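Local structure of TodX (3BS0) at residues 191-196 with 254-259; 237-242 with 279-284; 298-303 with 333-338. The protein probably carries toluene and related aromatic hydrocarbons across the outer membrane of Pseudomonas putida, as a monomeric beta-barrel channel of the FadL family. One frame throughout, in Å; residues are numbered along the deposited sequence.

Contact 1: residues 191-196 with 254-259; sequences AGFVGT and LSAISG. With C8E ((hydroxyethyloxy)tri(ethyloxy)octane), chain C.
Phe193 and Val194, at the end of helix 186-194, close over Ala256, Ile257 and Ser258, where strand 244-257 runs out into a turn. With its CG anti to the backbone N (chi1 -176°), Phe193 swings its ring alongside the strand end. Ser258 CB lies over one face of the Phe193 ring in a CH-pi contact, 3.9 Å from its centroid and shifted toward the rim. The Ala256 carbonyl comes instead to the ring edge, near its plane, with Ala256 O 3.4 Å from Phe193 CE2. Apolar contacts converge on the methyl of Ala256, which points at the helix: Phe193 CD2 approaches Ala256 CB to 3.6 Å, and Val194 CG2 reaches the same CB at 3.9 Å. The backbones meet in a single CA-H...O contact, Ser258 CA to Phe193 O. The Ser258 hydroxyl turns elsewhere, to Asp260. Gly195, with positive phi, takes the chain out of the helix; its N bonds to Ala191 O, and its O accepts from Ser170 OG. The detergent C8E stretches along the helix end, its C5 3.7 Å from Ala191 CA and its C7 3.9 Å from Val194 CG1. Val194 CG1 thus lies against the alkyl chain, and CG2 reaches Ala256 while still bordering that chain. The octyl terminus, C1, ends near both methyls of Leu254 (4.1 Å to Leu254 CD1), while the ether oxygens begin beside Gly195. The apolar tail thus lies along Ala191, Val194 and Leu254. A short helix laid on the tip of a beta hairpin, with a detergent along its apolar side, resembles the extracellular hydrophobic groove of FadL, where substrate is thought to bind first.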
loop_
_atom_site.group_PDB
_atom_site.type_symbol
_atom_site.label_atom_id
_atom_site.label_comp_id
_atom_site.label_asym_id
_atom_site.label_seq_id
_atom_site.Cartn_x
_atom_site.Cartn_y
_atom_site.Cartn_z
ATOM N N ALA A 191 -30.159 18.321 -0.915
ATOM C CA ALA A 191 -30.429 18.201 -2.347
ATOM C C ALA A 191 -30.845 19.480 -3.054
ATOM O O ALA A 191 -30.439 19.716 -4.196
ATOM C CB ALA A 191 -31.478 17.132 -2.586
ATOM N N GLY A 192 -31.658 20.297 -2.390
ATOM C CA GLY A 192 -32.106 21.543 -2.988
ATOM C C GLY A 192 -30.996 22.574 -3.026
ATOM O O GLY A 192 -30.944 23.426 -3.916
ATOM N N PHE A 193 -30.096 22.498 -2.058
ATOM C CA PHE A 193 -28.999 23.440 -1.974
ATOM C C PHE A 193 -27.984 23.132 -3.066
ATOM O O PHE A 193 -27.536 24.024 -3.784
ATOM C CB PHE A 193 -28.334 23.345 -0.593
ATOM C CG PHE A 193 -27.238 24.345 -0.385
ATOM C CD1 PHE A 193 -27.524 25.709 -0.331
ATOM C CD2 PHE A 193 -25.903 23.931 -0.295
ATOM C CE1 PHE A 193 -26.490 26.656 -0.192
ATOM C CE2 PHE A 193 -24.878 24.863 -0.156
ATOM C CZ PHE A 193 -25.170 26.221 -0.105
ATOM N N VAL A 194 -27.629 21.856 -3.175
ATOM C CA VAL A 194 -26.669 21.394 -4.161
ATOM C C VAL A 194 -27.258 21.571 -5.552
ATOM O O VAL A 194 -26.596 22.061 -6.472
ATOM C CB VAL A 194 -26.330 19.912 -3.921
ATOM C CG1 VAL A 194 -25.580 19.343 -5.108
ATOM C CG2 VAL A 194 -25.499 19.773 -2.656
ATOM N N GLY A 195 -28.503 21.150 -5.704
ATOM C CA GLY A 195 -29.185 21.296 -6.972
ATOM C C GLY A 195 -28.616 20.685 -8.247
ATOM O O GLY A 195 -28.095 19.567 -8.280
ATOM N N THR A 196 -28.729 21.449 -9.318
ATOM C CA THR A 196 -28.285 21.013 -10.626
ATOM C C THR A 196 -26.852 21.374 -10.927
ATOM O O THR A 196 -26.149 20.623 -11.595
ATOM C CB THR A 196 -29.149 21.639 -11.730
ATOM O OG1 THR A 196 -28.623 21.260 -13.003
ATOM C CG2 THR A 196 -29.110 23.166 -11.647
ATOM N N LEU A 254 -18.644 17.165 5.956
ATOM C CA LEU A 254 -19.419 17.023 4.736
ATOM C C LEU A 254 -19.806 18.447 4.416
ATOM O O LEU A 254 -20.338 19.154 5.264
ATOM C CB LEU A 254 -20.676 16.212 4.969
ATOM C CG LEU A 254 -21.618 16.391 3.788
ATOM C CD1 LEU A 254 -21.067 15.656 2.567
ATOM C CD2 LEU A 254 -23.000 15.881 4.156
ATOM N N SER A 255 -19.526 18.877 3.200
ATOM C CA SER A 255 -19.835 20.235 2.823
ATOM C C SER A 255 -20.515 20.321 1.460
ATOM O O SER A 255 -19.993 19.884 0.454
ATOM C CB SER A 255 -18.558 21.065 2.859
ATOM O OG SER A 255 -18.346 21.660 1.610
ATOM N N ALA A 256 -21.707 20.884 1.465
ATOM C CA ALA A 256 -22.522 21.033 0.286
ATOM C C ALA A 256 -22.191 22.352 -0.364
ATOM O O ALA A 256 -21.905 23.329 0.326
ATOM C CB ALA A 256 -24.005 20.993 0.681
ATOM N N ILE A 257 -22.225 22.377 -1.693
ATOM C CA ILE A 257 -21.950 23.600 -2.425
ATOM C C ILE A 257 -23.049 23.888 -3.456
ATOM O O ILE A 257 -23.433 23.019 -4.253
ATOM C CB ILE A 257 -20.583 23.503 -3.089
ATOM C CG1 ILE A 257 -19.536 23.152 -2.015
ATOM C CG2 ILE A 257 -20.238 24.833 -3.780
ATOM C CD1 ILE A 257 -18.644 21.976 -2.384
ATOM N N SER A 258 -23.574 25.105 -3.424
ATOM C CA SER A 258 -24.648 25.492 -4.341
ATOM C C SER A 258 -24.145 25.856 -5.724
ATOM O O SER A 258 -22.940 25.852 -5.989
ATOM C CB SER A 258 -25.423 26.682 -3.782
ATOM O OG SER A 258 -24.592 27.823 -3.714
ATOM N N GLY A 259 -25.087 26.189 -6.599
ATOM C CA GLY A 259 -24.755 26.558 -7.963
ATOM C C GLY A 259 -24.033 27.885 -8.055
ATOM O O GLY A 259 -23.564 28.284 -9.122
HETATM C C1 C8E C . -24.578 15.511 0.377
HETATM C C2 C8E C . -25.906 15.559 -0.212
HETATM C C3 C8E C . -25.920 15.436 -1.666
HETATM C C4 C8E C . -27.301 15.313 -2.086
HETATM C C5 C8E C . -27.507 16.190 -3.258
HETATM C C6 C8E C . -28.358 15.556 -4.250
HETATM C C7 C8E C . -28.305 16.597 -5.258
HETATM C C8 C8E C . -28.789 16.084 -6.548
HETATM O O9 C8E C . -29.487 16.833 -7.526
HETATM C C10 C8E C . -30.731 17.424 -7.168
HETATM C C11 C8E C . -31.225 18.142 -8.395
HETATM O O12 C8E C . -32.605 18.571 -8.249
HETATM C C13 C8E C . -32.801 19.947 -7.758
HETATM C C14 C8E C . -33.065 21.224 -8.636
HETATM O O15 C8E C . -32.364 22.512 -8.714
#

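Contact 2: residues 237-242 with 279-284; sequences AMYNFK and ASLTLG
Tyr239 lies across Leu281 at about a right angle, and its side chain passes from Leu281 to Ala279 as it extends. Tyr239 CB starts 3.9 Å from Leu281 CD2. A chi1 of 171° turns the ring away from its own N, and it leans along the neighbouring strand toward residue 279: Tyr239 CD1 meets Leu281 CD2 at 3.4 Å and also nears the carbonyl of Ser280. Further out the partner changes to the methyl of Ala279, whose CB is 3.7 Å from Tyr239 CE1, and the phenolic Tyr239 OH ends 3.5 Å from that same Ala279 CB. These neighbours approach the ring obliquely. Tyr239 CE2, on the ring edge away from Leu281, sits over one face of the Phe241 ring, toward its rim. The backbones behind this aromatic patch are antiparallel strands, 173° between their directions, in the wall of the beta barrel that defines the FadL family; strand 214-228 continues the wall beyond 237-242, and strand 293-302 beyond 279-284. Met238 and Thr282 form a hydrogen-bonded pair, with Met238 N giving to Thr282 O at 3.3 Å and Thr282 N returning to Met238 O at 3.2 Å. Asn240 N gives to Ser280 O at 2.9 Å; the return bond from Ser280 N is weak. The face bearing Met238 and Thr282 is the opposite one from Tyr239. There the methionine chain, bent at chi2 and chi3, folds over the threonine, with Met238 SD 3.8 Å from Thr282 CB and CE close to the same carbon. Met238 also touches Ser21 and Asn33 of the N-terminal region, consistent with this face looking into the barrel. Tyr239, Leu281 and Leu283 are on the other face, which probably meets the membrane.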
loop_
_atom_site.group_PDB
_atom_site.type_symbol
_atom_site.label_atom_id
_atom_site.label_comp_id
_atom_site.label_asym_id
_atom_site.label_seq_id
_atom_site.Cartn_x
_atom_site.Cartn_y
_atom_site.Cartn_z
ATOM N N ALA A 237 7.473 -20.910 0.433
ATOM C CA ALA A 237 6.038 -20.700 0.439
ATOM C C ALA A 237 5.596 -20.108 1.776
ATOM O O ALA A 237 6.195 -20.384 2.820
ATOM C CB ALA A 237 5.324 -22.015 0.183
ATOM N N MET A 238 4.547 -19.292 1.734
ATOM C CA MET A 238 4.014 -18.660 2.935
ATOM C C MET A 238 2.536 -18.315 2.775
ATOM O O MET A 238 2.086 -17.938 1.694
ATOM C CB MET A 238 4.779 -17.377 3.238
ATOM C CG MET A 238 4.572 -16.310 2.194
ATOM S SD MET A 238 6.036 -15.951 1.213
ATOM C CE MET A 238 6.390 -17.465 0.487
ATOM N N TYR A 239 1.786 -18.441 3.859
ATOM C CA TYR A 239 0.377 -18.115 3.825
ATOM C C TYR A 239 0.138 -16.907 4.698
ATOM O O TYR A 239 0.676 -16.818 5.793
ATOM C CB TYR A 239 -0.461 -19.269 4.349
ATOM C CG TYR A 239 -1.909 -18.897 4.522
ATOM C CD1 TYR A 239 -2.707 -18.589 3.422
ATOM C CD2 TYR A 239 -2.487 -18.860 5.789
ATOM C CE1 TYR A 239 -4.064 -18.261 3.582
ATOM C CE2 TYR A 239 -3.839 -18.529 5.964
ATOM C CZ TYR A 239 -4.621 -18.237 4.858
ATOM O OH TYR A 239 -5.958 -17.964 5.029
ATOM N N ASN A 240 -0.685 -15.987 4.213
ATOM C CA ASN A 240 -0.987 -14.775 4.951
ATOM C C ASN A 240 -2.444 -14.787 5.384
ATOM O O ASN A 240 -3.327 -15.109 4.592
ATOM C CB ASN A 240 -0.700 -13.558 4.073
ATOM C CG ASN A 240 -0.312 -12.346 4.871
ATOM O OD1 ASN A 240 0.282 -11.415 4.344
ATOM N ND2 ASN A 240 -0.650 -12.343 6.146
ATOM N N PHE A 241 -2.683 -14.444 6.646
ATOM C CA PHE A 241 -4.028 -14.404 7.208
ATOM C C PHE A 241 -4.779 -13.131 6.841
ATOM O O PHE A 241 -4.171 -12.088 6.602
ATOM C CB PHE A 241 -3.962 -14.525 8.734
ATOM C CG PHE A 241 -3.833 -15.937 9.223
ATOM C CD1 PHE A 241 -2.733 -16.713 8.875
ATOM C CD2 PHE A 241 -4.823 -16.501 10.023
ATOM C CE1 PHE A 241 -2.620 -18.033 9.314
ATOM C CE2 PHE A 241 -4.720 -17.822 10.468
ATOM C CZ PHE A 241 -3.613 -18.587 10.110
ATOM N N LYS A 242 -6.105 -13.221 6.788
ATOM C CA LYS A 242 -6.925 -12.060 6.470
ATOM C C LYS A 242 -6.756 -11.012 7.556
ATOM O O LYS A 242 -6.819 -11.317 8.750
ATOM C CB LYS A 242 -8.410 -12.436 6.354
ATOM C CG LYS A 242 -8.787 -13.800 6.913
ATOM C CD LYS A 242 -8.478 -13.954 8.393
ATOM C CE LYS A 242 -8.673 -15.405 8.800
ATOM N NZ LYS A 242 -8.021 -16.296 7.793
ATOM N N ALA A 279 -6.272 -12.835 2.197
ATOM C CA ALA A 279 -5.208 -13.765 2.508
ATOM C C ALA A 279 -4.469 -13.943 1.188
ATOM O O ALA A 279 -5.052 -13.770 0.114
ATOM C CB ALA A 279 -5.786 -15.085 2.969
ATOM N N SER A 280 -3.185 -14.266 1.261
ATOM C CA SER A 280 -2.402 -14.473 0.060
ATOM C C SER A 280 -1.603 -15.750 0.224
ATOM O O SER A 280 -1.201 -16.108 1.329
ATOM C CB SER A 280 -1.453 -13.299 -0.179
ATOM O OG SER A 280 -2.151 -12.067 -0.220
ATOM N N LEU A 281 -1.392 -16.446 -0.883
ATOM C CA LEU A 281 -0.631 -17.683 -0.883
ATOM C C LEU A 281 0.530 -17.392 -1.821
ATOM O O LEU A 281 0.337 -16.799 -2.882
ATOM C CB LEU A 281 -1.495 -18.831 -1.414
ATOM C CG LEU A 281 -1.197 -20.205 -0.825
ATOM C CD1 LEU A 281 0.221 -20.599 -1.172
ATOM C CD2 LEU A 281 -1.396 -20.176 0.682
ATOM N N THR A 282 1.736 -17.783 -1.437
ATOM C CA THR A 282 2.875 -17.492 -2.292
ATOM C C THR A 282 3.803 -18.681 -2.473
ATOM O O THR A 282 4.196 -19.324 -1.500
ATOM C CB THR A 282 3.689 -16.319 -1.727
ATOM O OG1 THR A 282 2.809 -15.411 -1.051
ATOM C CG2 THR A 282 4.407 -15.586 -2.853
ATOM N N LEU A 283 4.155 -18.965 -3.723
ATOM C CA LEU A 283 5.037 -20.083 -4.025
ATOM C C LEU A 283 6.185 -19.600 -4.898
ATOM O O LEU A 283 5.975 -18.801 -5.806
ATOM C CB LEU A 283 4.250 -21.193 -4.733
ATOM C CG LEU A 283 3.176 -21.896 -3.892
ATOM C CD1 LEU A 283 2.523 -22.992 -4.711
ATOM C CD2 LEU A 283 3.799 -22.496 -2.643
ATOM N N GLY A 284 7.398 -20.070 -4.611
ATOM C CA GLY A 284 8.546 -19.654 -5.399
ATOM C C GLY A 284 9.813 -20.481 -5.229
ATOM O O GLY A 284 9.838 -21.490 -4.515
#

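Contact 3: residues 298-303 with 333-338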
loop_
_atom_site.group_PDB
_atom_site.type_symbol
_atom_site.label_atom_id
_atom_site.label_comp_id
_atom_site.label_asym_id
_atom_site.label_seq_id
_atom_site.Cartn_x
_atom_site.Cartn_y
_atom_site.Cartn_z
ATOM N N ASP A 298 8.971 -16.011 -8.340
ATOM C CA ASP A 298 7.899 -16.162 -7.369
ATOM C C ASP A 298 6.530 -15.983 -8.023
ATOM O O ASP A 298 6.396 -15.264 -9.013
ATOM C CB ASP A 298 8.072 -15.107 -6.271
ATOM C CG ASP A 298 7.754 -15.634 -4.880
ATOM O OD1 ASP A 298 7.459 -14.809 -3.984
ATOM O OD2 ASP A 298 7.816 -16.865 -4.676
ATOM N N ILE A 299 5.519 -16.644 -7.466
ATOM C CA ILE A 299 4.158 -16.529 -7.967
ATOM C C ILE A 299 3.247 -16.304 -6.759
ATOM O O ILE A 299 3.113 -17.174 -5.888
ATOM C CB ILE A 299 3.707 -17.798 -8.711
ATOM C CG1 ILE A 299 4.913 -18.494 -9.350
ATOM C CG2 ILE A 299 2.713 -17.417 -9.810
ATOM C CD1 ILE A 299 4.605 -19.871 -9.921
ATOM N N LYS A 300 2.634 -15.124 -6.710
ATOM C CA LYS A 300 1.756 -14.761 -5.606
ATOM C C LYS A 300 0.280 -14.728 -5.976
ATOM O O LYS A 300 -0.100 -14.305 -7.072
ATOM C CB LYS A 300 2.152 -13.399 -5.051
ATOM C CG LYS A 300 1.606 -13.162 -3.671
ATOM C CD LYS A 300 1.278 -11.709 -3.418
ATOM C CE LYS A 300 1.783 -11.301 -2.051
ATOM N NZ LYS A 300 3.268 -11.178 -2.052
ATOM N N ARG A 301 -0.554 -15.153 -5.035
ATOM C CA ARG A 301 -1.991 -15.189 -5.251
ATOM C C ARG A 301 -2.811 -14.540 -4.141
ATOM O O ARG A 301 -3.065 -15.154 -3.105
ATOM C CB ARG A 301 -2.434 -16.633 -5.414
ATOM C CG ARG A 301 -3.847 -16.780 -5.915
ATOM C CD ARG A 301 -4.022 -16.073 -7.248
ATOM N NE ARG A 301 -5.217 -16.530 -7.947
ATOM C CZ ARG A 301 -5.348 -17.735 -8.493
ATOM N NH1 ARG A 301 -4.352 -18.615 -8.428
ATOM N NH2 ARG A 301 -6.483 -18.064 -9.094
ATOM N N ALA A 302 -3.238 -13.302 -4.374
ATOM C CA ALA A 302 -4.043 -12.546 -3.411
ATOM C C ALA A 302 -5.524 -12.871 -3.557
ATOM O O ALA A 302 -6.137 -12.565 -4.576
ATOM C CB ALA A 302 -3.825 -11.055 -3.605
ATOM N N TYR A 303 -6.096 -13.466 -2.518
ATOM C CA TYR A 303 -7.499 -13.860 -2.525
ATOM C C TYR A 303 -8.494 -12.729 -2.358
ATOM O O TYR A 303 -9.318 -12.763 -1.449
ATOM C CB TYR A 303 -7.735 -14.915 -1.440
ATOM C CG TYR A 303 -6.953 -16.187 -1.693
ATOM C CD1 TYR A 303 -6.143 -16.747 -0.701
ATOM C CD2 TYR A 303 -7.000 -16.815 -2.940
ATOM C CE1 TYR A 303 -5.400 -17.895 -0.946
ATOM C CE2 TYR A 303 -6.262 -17.960 -3.196
ATOM C CZ TYR A 303 -5.463 -18.497 -2.197
ATOM O OH TYR A 303 -4.730 -19.634 -2.452
ATOM N N ILE A 333 -6.228 -11.783 -7.439
ATOM C CA ILE A 333 -5.170 -11.325 -8.342
ATOM C C ILE A 333 -3.976 -12.279 -8.318
ATOM O O ILE A 333 -3.766 -13.001 -7.349
ATOM C CB ILE A 333 -4.670 -9.900 -7.976
ATOM C CG1 ILE A 333 -3.482 -9.525 -8.867
ATOM C CG2 ILE A 333 -4.284 -9.832 -6.512
ATOM C CD1 ILE A 333 -2.774 -8.249 -8.467
ATOM N N THR A 334 -3.191 -12.280 -9.389
ATOM C CA THR A 334 -2.032 -13.152 -9.458
ATOM C C THR A 334 -0.781 -12.387 -9.869
ATOM O O THR A 334 -0.769 -11.655 -10.861
ATOM C CB THR A 334 -2.279 -14.303 -10.439
ATOM O OG1 THR A 334 -3.411 -15.058 -9.994
ATOM C CG2 THR A 334 -1.067 -15.220 -10.511
ATOM N N VAL A 335 0.281 -12.574 -9.095
ATOM C CA VAL A 335 1.534 -11.893 -9.358
ATOM C C VAL A 335 2.680 -12.863 -9.682
ATOM O O VAL A 335 2.884 -13.863 -8.987
ATOM C CB VAL A 335 1.921 -11.041 -8.142
ATOM C CG1 VAL A 335 2.829 -9.901 -8.573
ATOM C CG2 VAL A 335 0.664 -10.527 -7.458
ATOM N N ALA A 336 3.416 -12.552 -10.749
ATOM C CA ALA A 336 4.554 -13.358 -11.191
ATOM C C ALA A 336 5.807 -12.486 -11.142
ATOM O O ALA A 336 5.897 -11.480 -11.849
ATOM C CB ALA A 336 4.318 -13.870 -12.606
ATOM N N SER A 337 6.773 -12.883 -10.319
ATOM C CA SER A 337 8.001 -12.117 -10.148
ATOM C C SER A 337 9.303 -12.895 -10.349
ATOM O O SER A 337 9.395 -14.077 -10.032
ATOM C CB SER A 337 7.996 -11.493 -8.751
ATOM O OG SER A 337 9.260 -10.951 -8.419
ATOM N N ILE A 338 10.305 -12.212 -10.886
ATOM C CA ILE A 338 11.621 -12.795 -11.109
ATOM C C ILE A 338 12.681 -11.772 -10.686
ATOM O O ILE A 338 12.531 -10.566 -10.935
ATOM C CB ILE A 338 11.851 -13.171 -12.595
ATOM C CG1 ILE A 338 13.288 -13.680 -12.773
ATOM C CG2 ILE A 338 11.574 -11.967 -13.498
ATOM C CD1 ILE A 338 13.699 -13.937 -14.208
#
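An antiparallel pairing of neighbouring barrel-wall strands, 293-302 and 333-343, joins Asp298 with Ser337, Lys300 with Val335 and Ala302 with Ile333 as hydrogen-bonded pairs. Asp298 N reaches Ser337 O at 2.6 Å, and Ser337 N answers to Asp298 O at 2.7 Å. Lys300 and Val335 repeat this two-way bond, with Val335 N 2.7 Å from Lys300 O. At the far end, Ile333 N gives to Ala302 O, whereas the bond from Ala302 N is weak. In the pairs between, Ile299 with Ala336 and Arg301 with Thr334, CA-H groups face carbonyl oxygens. The strands cross at 163°, the slight twist of a curled wall. On the face of Asp298, Lys300 and Ser337, polar ends reach the N-terminal region, which in this family forms a hatch inside the barrel: Lys300 NZ makes a salt bridge to Asp5, Asp298 OD2 bonds to Ser21, and Ser337 OG to the carbonyl of Gly17. Lys300 CB meanwhile packs beside Val335 CB at 3.9 Å, so the stem of the lysine lies on the wall while its amine leaves for the hatch. The other face carries Arg301, whose chain bends at chi2 (58°) and folds back across Thr334. Arg301 CD touches both Thr334 OG1 and Ile333 O. The guanidinium beyond it turns one face toward Thr334 OG1, while Ile333 O lies near the plane at the edge. Arg301 NE is 3.1 Å from Thr334 OG1, but the angle is too poor for a hydrogen bond. Ile299 CG2 extends on this same surface, near Val335 O.

Contacts 2 and 3 are consecutive pieces of the same barrel wall, their centres about 10 Å apart. Strand 280-288 of contact 2 runs beside strand 293-302 of contact 3, with Ile299 N 2.8 Å from Leu283 O and Tyr303 N 2.8 Å from Ala279 O, both probable hydrogen bonds. Both contacts also present a face to the N-terminal region, Ser21 meeting Met238 of contact 2 and Asp298 of contact 3. Contact 1 stands apart, its centre about 47 Å from contact 2 and 45 Å from contact 3, across the centre of the chain. It holds one bound C8E directly; the side chains of Ser280 and Ala302 lie about 13 and 12 Å from a bound C8E.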